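Local structure of betaine aldehyde dehydrogenase (Staphylococcus aureus subsp. aureus COL, 4QTO) at residues A[75-88]-A[222-234]. The protein catalyses the NAD-dependent oxidation of betaine aldehyde to glycine betaine, as a member of the aldehyde dehydrogenase family. Sequence-based numbering, arbitrary orientation.
Sequences AILAARRAFESGEW and EVGFPKGTINLIL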
# COMPACT_ATOMS: atom_id res chain seq x y z
N ALA A 75 6.57 -12.77 -34.61
CA ALA A 75 5.75 -12.79 -33.39
C ALA A 75 5.95 -11.54 -32.54
O ALA A 75 5.00 -10.93 -32.05
CB ALA A 75 6.07 -14.00 -32.56
N ILE A 76 7.21 -11.13 -32.39
CA ILE A 76 7.50 -9.92 -31.61
C ILE A 76 6.87 -8.67 -32.28
O ILE A 76 6.27 -7.80 -31.61
CB ILE A 76 9.02 -9.76 -31.41
CG1 ILE A 76 9.50 -10.84 -30.44
CG2 ILE A 76 9.35 -8.36 -30.89
CD1 ILE A 76 10.99 -11.00 -30.43
N LEU A 77 6.99 -8.58 -33.60
CA LEU A 77 6.41 -7.45 -34.30
C LEU A 77 4.88 -7.46 -34.21
O LEU A 77 4.26 -6.40 -34.12
CB LEU A 77 6.87 -7.40 -35.75
CG LEU A 77 8.37 -7.10 -35.91
CD1 LEU A 77 8.76 -7.18 -37.38
CD2 LEU A 77 8.75 -5.76 -35.34
N ALA A 78 4.29 -8.63 -34.20
CA ALA A 78 2.82 -8.75 -34.04
C ALA A 78 2.39 -8.34 -32.65
O ALA A 78 1.37 -7.67 -32.48
CB ALA A 78 2.36 -10.16 -34.33
N ALA A 79 3.18 -8.74 -31.64
CA ALA A 79 2.91 -8.35 -30.25
C ALA A 79 2.96 -6.83 -30.13
O ALA A 79 2.14 -6.19 -29.45
CB ALA A 79 3.91 -9.03 -29.34
N ARG A 80 3.98 -6.21 -30.75
CA ARG A 80 4.10 -4.77 -30.74
C ARG A 80 2.91 -4.11 -31.40
O ARG A 80 2.34 -3.14 -30.87
CB ARG A 80 5.43 -4.32 -31.40
CG ARG A 80 5.56 -2.82 -31.66
CD ARG A 80 5.42 -1.96 -30.41
NE ARG A 80 6.48 -2.27 -29.46
CZ ARG A 80 6.44 -1.99 -28.16
NH1 ARG A 80 5.40 -1.38 -27.62
NH2 ARG A 80 7.46 -2.34 -27.39
N ARG A 81 2.54 -4.58 -32.59
CA ARG A 81 1.39 -4.00 -33.30
C ARG A 81 0.11 -4.08 -32.44
O ARG A 81 -0.64 -3.09 -32.32
CB ARG A 81 1.17 -4.74 -34.63
CG ARG A 81 0.17 -4.03 -35.53
CD ARG A 81 -0.41 -4.95 -36.59
NE ARG A 81 -1.26 -5.97 -35.96
CZ ARG A 81 -1.04 -7.29 -35.99
NH1 ARG A 81 -0.02 -7.80 -36.68
NH2 ARG A 81 -1.90 -8.10 -35.37
N ALA A 82 -0.10 -5.24 -31.84
CA ALA A 82 -1.23 -5.46 -30.97
C ALA A 82 -1.19 -4.50 -29.76
O ALA A 82 -2.22 -3.91 -29.40
CB ALA A 82 -1.30 -6.89 -30.53
N PHE A 83 -0.02 -4.36 -29.15
CA PHE A 83 0.12 -3.47 -28.01
C PHE A 83 -0.26 -2.03 -28.41
O PHE A 83 -1.05 -1.37 -27.71
CB PHE A 83 1.54 -3.51 -27.42
CG PHE A 83 1.64 -2.75 -26.15
CD1 PHE A 83 1.20 -3.34 -24.97
CD2 PHE A 83 2.10 -1.46 -26.12
CE1 PHE A 83 1.19 -2.64 -23.79
CE2 PHE A 83 2.10 -0.76 -24.91
CZ PHE A 83 1.66 -1.35 -23.77
N GLU A 84 0.24 -1.56 -29.55
CA GLU A 84 -0.01 -0.18 -30.00
C GLU A 84 -1.46 0.03 -30.40
O GLU A 84 -1.95 1.15 -30.31
CB GLU A 84 0.91 0.21 -31.14
CG GLU A 84 2.39 0.09 -30.76
CD GLU A 84 2.77 0.92 -29.55
OE1 GLU A 84 2.18 1.99 -29.35
OE2 GLU A 84 3.68 0.55 -28.80
N SER A 85 -2.16 -1.03 -30.80
CA SER A 85 -3.57 -0.90 -31.19
C SER A 85 -4.44 -0.58 -29.99
O SER A 85 -5.55 -0.02 -30.15
CB SER A 85 -4.10 -2.21 -31.82
OG SER A 85 -4.40 -3.17 -30.78
N GLY A 86 -4.00 -0.97 -28.80
CA GLY A 86 -4.75 -0.74 -27.57
C GLY A 86 -5.87 -1.70 -27.26
O GLY A 86 -6.52 -1.59 -26.23
N GLU A 87 -6.14 -2.65 -28.16
CA GLU A 87 -7.31 -3.54 -27.97
C GLU A 87 -7.25 -4.31 -26.65
O GLU A 87 -8.29 -4.56 -26.01
CB GLU A 87 -7.46 -4.49 -29.12
CG GLU A 87 -7.73 -3.85 -30.45
CD GLU A 87 -7.78 -5.01 -31.42
OE1 GLU A 87 -8.74 -5.81 -31.28
OE2 GLU A 87 -6.81 -5.20 -32.20
N TRP A 88 -6.05 -4.69 -26.21
CA TRP A 88 -5.90 -5.33 -24.90
C TRP A 88 -5.35 -4.38 -23.86
O TRP A 88 -5.78 -4.35 -22.70
CB TRP A 88 -5.01 -6.59 -25.01
CG TRP A 88 -5.05 -7.44 -23.78
CD1 TRP A 88 -4.02 -7.75 -22.97
CD2 TRP A 88 -6.20 -8.07 -23.24
NE1 TRP A 88 -4.46 -8.55 -21.93
CE2 TRP A 88 -5.79 -8.76 -22.08
CE3 TRP A 88 -7.54 -8.12 -23.62
CZ2 TRP A 88 -6.67 -9.47 -21.30
CZ3 TRP A 88 -8.41 -8.85 -22.82
CH2 TRP A 88 -7.96 -9.51 -21.69
N GLU A 222 -9.49 -20.07 -27.09
CA GLU A 222 -10.92 -20.28 -26.85
C GLU A 222 -11.55 -19.15 -26.04
O GLU A 222 -12.70 -18.80 -26.24
CB GLU A 222 -11.14 -21.59 -26.10
CG GLU A 222 -10.79 -22.85 -26.86
CD GLU A 222 -10.88 -24.12 -26.00
OE1 GLU A 222 -11.30 -24.05 -24.83
OE2 GLU A 222 -10.57 -25.20 -26.54
N VAL A 223 -10.80 -18.61 -25.09
CA VAL A 223 -11.25 -17.47 -24.29
C VAL A 223 -11.37 -16.23 -25.16
O VAL A 223 -12.36 -15.49 -25.08
CB VAL A 223 -10.28 -17.21 -23.12
CG1 VAL A 223 -10.63 -15.92 -22.41
CG2 VAL A 223 -10.29 -18.38 -22.14
N GLY A 224 -10.37 -16.03 -25.99
CA GLY A 224 -10.35 -14.94 -26.92
C GLY A 224 -9.57 -13.72 -26.50
O GLY A 224 -9.94 -13.06 -25.54
N PHE A 225 -8.51 -13.45 -27.25
CA PHE A 225 -7.66 -12.27 -27.06
C PHE A 225 -7.40 -11.62 -28.40
O PHE A 225 -7.37 -12.32 -29.42
CB PHE A 225 -6.34 -12.64 -26.36
CG PHE A 225 -6.55 -13.19 -24.99
CD1 PHE A 225 -6.67 -12.33 -23.90
CD2 PHE A 225 -6.71 -14.56 -24.76
CE1 PHE A 225 -6.94 -12.83 -22.65
CE2 PHE A 225 -6.99 -15.06 -23.51
CZ PHE A 225 -7.11 -14.19 -22.43
N PRO A 226 -7.14 -10.30 -28.41
CA PRO A 226 -6.91 -9.64 -29.70
C PRO A 226 -5.70 -10.22 -30.42
O PRO A 226 -4.74 -10.68 -29.81
CB PRO A 226 -6.70 -8.18 -29.31
CG PRO A 226 -7.44 -8.03 -28.01
CD PRO A 226 -7.20 -9.34 -27.31
N LYS A 227 -5.78 -10.26 -31.74
CA LYS A 227 -4.75 -10.80 -32.58
C LYS A 227 -3.39 -10.16 -32.26
O LYS A 227 -3.28 -8.94 -32.26
CB LYS A 227 -5.17 -10.51 -34.02
CG LYS A 227 -4.34 -11.11 -35.07
CD LYS A 227 -4.90 -10.72 -36.44
CE LYS A 227 -4.04 -11.31 -37.54
NZ LYS A 227 -4.50 -10.87 -38.88
N GLY A 228 -2.40 -10.99 -31.99
CA GLY A 228 -1.06 -10.55 -31.64
C GLY A 228 -0.79 -10.40 -30.15
O GLY A 228 0.35 -10.28 -29.75
N THR A 229 -1.84 -10.42 -29.32
CA THR A 229 -1.66 -10.27 -27.87
C THR A 229 -0.89 -11.44 -27.25
O THR A 229 -0.10 -11.25 -26.32
CB THR A 229 -3.03 -10.18 -27.15
OG1 THR A 229 -3.72 -9.03 -27.66
CG2 THR A 229 -2.87 -9.98 -25.65
N ILE A 230 -1.16 -12.65 -27.76
CA ILE A 230 -0.46 -13.85 -27.31
C ILE A 230 0.17 -14.54 -28.51
O ILE A 230 -0.42 -14.62 -29.60
CB ILE A 230 -1.37 -14.82 -26.52
CG1 ILE A 230 -2.53 -15.35 -27.36
CG2 ILE A 230 -1.87 -14.14 -25.26
CD1 ILE A 230 -3.38 -16.40 -26.65
N ASN A 231 1.40 -15.02 -28.35
CA ASN A 231 2.10 -15.72 -29.40
C ASN A 231 2.97 -16.81 -28.76
O ASN A 231 3.55 -16.61 -27.66
CB ASN A 231 3.01 -14.80 -30.21
CG ASN A 231 2.31 -13.55 -30.72
OD1 ASN A 231 1.83 -13.51 -31.86
ND2 ASN A 231 2.22 -12.54 -29.87
N LEU A 232 3.07 -17.93 -29.45
CA LEU A 232 3.83 -19.09 -29.03
C LEU A 232 4.83 -19.47 -30.12
O LEU A 232 4.44 -19.78 -31.25
CB LEU A 232 2.86 -20.28 -28.79
CG LEU A 232 3.47 -21.66 -28.51
CD1 LEU A 232 4.30 -21.66 -27.25
CD2 LEU A 232 2.40 -22.76 -28.45
N ILE A 233 6.10 -19.45 -29.76
CA ILE A 233 7.18 -19.90 -30.63
C ILE A 233 7.66 -21.23 -30.08
O ILE A 233 7.75 -21.41 -28.85
CB ILE A 233 8.33 -18.88 -30.60
CG1 ILE A 233 7.90 -17.58 -31.27
CG2 ILE A 233 9.58 -19.43 -31.28
CD1 ILE A 233 7.54 -17.67 -32.72
N LEU A 234 8.01 -22.15 -30.97
CA LEU A 234 8.48 -23.44 -30.55
C LEU A 234 9.86 -23.64 -31.15
O LEU A 234 10.05 -23.44 -32.36
CB LEU A 234 7.57 -24.55 -31.05
CG LEU A 234 6.12 -24.54 -30.55
CD1 LEU A 234 5.28 -25.60 -31.24
CD2 LEU A 234 6.03 -24.72 -29.05
O HOH W 1 -4.10 -6.28 -28.43
O HOH W 2 -4.58 -6.72 -32.49
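Trp88 receives the edge of Phe225 over one face of its six-membered ring, a T-shaped pair with planes at 81° and centroids 5.0 Å apart. With CG anti to the backbone N (chi1 -168°), the indole turns to Phe225, and NE1 donates to the carbonyl O of Leu195. CD1 and CE1 of Phe225 do the touching, CE1 standing 3.6 Å from Trp88 CH2. At the five-membered ring, the methyl CG2 of Thr229 approaches Trp88 CD1 to 3.7 Å, while Pro226 CD meets CE3 of the six-membered ring. Glu87 runs alongside the proline ring, antiparallel to it, with Glu87 CB 3.7 Å from Pro226 CG.

Pro226 to Thr229 form a type II turn, and its Pro226 O accepts from both N and OG1 of Thr229 on the same face of the carbonyl plane. Gly228, with positive phi, lies against helix 69-85, where Ala82 CB packs on its carbonyl carbon and on Lys227 O. Ala79 CA makes a CA-H...O contact of 3.2 Å with Gly228 O. That oxygen also accepts from Asn231 ND2 at 2.9 Å, the amide nitrogen standing above the carbonyl plane. Beyond it, Ala75 CB touches both Asn231 CB and Ile233 CD1. Arg81 bends at chi3 to bring NH2 near Lys227 O, but its salt bridge is to Asp38.

No direct hydrogen bond joins the segments, but two waters bridge them. One donates to Thr229 OG1 and reaches 75-88 only through weak bonds to Ala82 O and Trp88 N; the other donates to Glu87 OE2 and to Lys227 O, its oxygen 2.6 Å from the latter. The small alanines probably allow helix segment 75-85 to lie close and nearly antiparallel to strand 230-232 of the Rossmann-type sheet, an association carried by apolar and aromatic packing with water bridging the polar groups.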